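Local coordinates for putative DsbA oxidoreductase SCO1869 (Streptomyces coelicolor A3, PDB 3GL5), which is probably a thiol-disulfide oxidoreductase of the DsbA family, built on a thioredoxin-type fold with an added helical domain, at residues A[8-13]-A[98-103]. Numbering follows the deposited sequence.
Sequences WSDIAC and GSTFDL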
# COMPACT_ATOMS: atom_id res chain seq x y z
N TRP A 8 12.20 -2.10 5.19
CA TRP A 8 12.53 -3.53 5.02
C TRP A 8 13.13 -4.10 6.29
O TRP A 8 14.01 -3.49 6.86
CB TRP A 8 13.51 -3.71 3.87
CG TRP A 8 12.85 -3.78 2.56
CD1 TRP A 8 12.51 -4.92 1.88
CD2 TRP A 8 12.42 -2.68 1.75
NE1 TRP A 8 11.92 -4.60 0.67
CE2 TRP A 8 11.85 -3.23 0.57
CE3 TRP A 8 12.46 -1.28 1.89
CZ2 TRP A 8 11.31 -2.43 -0.46
CZ3 TRP A 8 11.94 -0.49 0.87
CH2 TRP A 8 11.36 -1.05 -0.27
N SER A 9 12.67 -5.26 6.74
CA SER A 9 13.26 -5.88 7.94
C SER A 9 12.98 -7.38 7.95
O SER A 9 12.09 -7.86 7.21
CB SER A 9 12.69 -5.30 9.25
OG SER A 9 13.28 -4.05 9.59
N ASP A 10 13.74 -8.10 8.78
CA ASP A 10 13.51 -9.52 9.04
C ASP A 10 13.16 -9.65 10.51
O ASP A 10 13.60 -8.83 11.31
CB ASP A 10 14.77 -10.33 8.79
CG ASP A 10 14.49 -11.76 8.46
OD1 ASP A 10 13.36 -12.26 8.67
OD2 ASP A 10 15.43 -12.43 7.98
N ILE A 11 12.38 -10.66 10.87
CA ILE A 11 12.13 -10.96 12.29
C ILE A 11 13.41 -11.41 13.10
O ILE A 11 13.53 -11.14 14.31
CB ILE A 11 11.00 -12.02 12.42
CG1 ILE A 11 9.69 -11.55 11.72
CG2 ILE A 11 10.71 -12.34 13.88
CD1 ILE A 11 9.07 -10.24 12.26
N ALA A 12 14.32 -12.13 12.43
CA ALA A 12 15.56 -12.61 13.08
C ALA A 12 16.66 -11.53 12.98
O ALA A 12 17.76 -11.80 12.54
CB ALA A 12 16.06 -13.95 12.40
N CYS A 13 16.33 -10.30 13.28
CA CYS A 13 17.29 -9.21 13.10
C CYS A 13 17.12 -8.27 14.32
O CYS A 13 16.16 -7.52 14.38
CB CYS A 13 16.95 -8.53 11.79
SG CYS A 13 17.63 -6.94 11.48
N GLY A 98 16.28 -18.93 13.28
CA GLY A 98 15.85 -19.85 12.23
C GLY A 98 15.31 -19.16 10.98
O GLY A 98 15.50 -17.95 10.76
N SER A 99 14.66 -19.96 10.14
CA SER A 99 14.07 -19.48 8.91
C SER A 99 12.83 -18.60 9.20
O SER A 99 12.06 -18.90 10.12
CB SER A 99 13.68 -20.70 8.06
OG SER A 99 12.63 -20.35 7.15
N THR A 100 12.63 -17.52 8.43
CA THR A 100 11.46 -16.60 8.67
C THR A 100 10.48 -16.55 7.48
O THR A 100 9.58 -15.72 7.44
CB THR A 100 11.91 -15.16 8.96
OG1 THR A 100 12.77 -14.71 7.88
CG2 THR A 100 12.67 -15.11 10.27
N PHE A 101 10.67 -17.45 6.53
CA PHE A 101 9.93 -17.38 5.31
C PHE A 101 8.42 -17.37 5.57
O PHE A 101 7.71 -16.51 5.05
CB PHE A 101 10.30 -18.53 4.35
CG PHE A 101 9.54 -18.48 3.04
CD1 PHE A 101 9.64 -17.37 2.20
CD2 PHE A 101 8.70 -19.53 2.66
CE1 PHE A 101 8.93 -17.31 0.99
CE2 PHE A 101 8.01 -19.47 1.41
CZ PHE A 101 8.12 -18.36 0.60
N ASP A 102 7.97 -18.35 6.34
CA ASP A 102 6.56 -18.49 6.71
C ASP A 102 6.03 -17.34 7.57
O ASP A 102 4.86 -16.90 7.42
CB ASP A 102 6.34 -19.84 7.40
CG ASP A 102 6.45 -21.00 6.40
OD1 ASP A 102 6.18 -20.75 5.21
OD2 ASP A 102 6.83 -22.14 6.78
N LEU A 103 6.89 -16.83 8.45
CA LEU A 103 6.52 -15.64 9.20
C LEU A 103 6.21 -14.51 8.24
O LEU A 103 5.22 -13.81 8.38
CB LEU A 103 7.66 -15.26 10.16
CG LEU A 103 7.75 -16.00 11.50
CD1 LEU A 103 8.13 -17.45 11.31
CD2 LEU A 103 8.78 -15.33 12.36
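In this DsbA-like thioredoxin fold, the loop from strand 3-9 to the CxxC cysteine C13, disulfide-bonded to C16, rests on the start of helix 101-111, where D10 and I11 meet T100 and L103. The hydroxyl OG1 of T100 donates to OD1 of D10 at 2.6 Å, on the syn lone pair, the side facing the other oxygen. D10 carries its CG anti to the backbone N (chi1 -155°), which sends the carboxylate across to the threonine. H104 NE2 also hydrogen-bonds to OD1, and the backbone amide of L45 does so to OD2, so both oxygens of this buried group have partners, which probably fixes its rotation. Threonine suits its place because its other branch is apolar: CG2 lies 4.1 Å from CB of I11 and also meets the methyl of A12 in ordinary van der Waals contact. Beyond it, CD2 of L103 packs 3.9 Å from CG2 of I11, and F123 of helix 116-128 touches both residues. With D10 replaced by an alanine, the T100 hydroxyl, H104 and the L45 amide would probably be left without the carboxylate they share. A buried carboxylate with three hydrogen-bond partners thus ties the loop leading to the disulfide to the helical part of the protein.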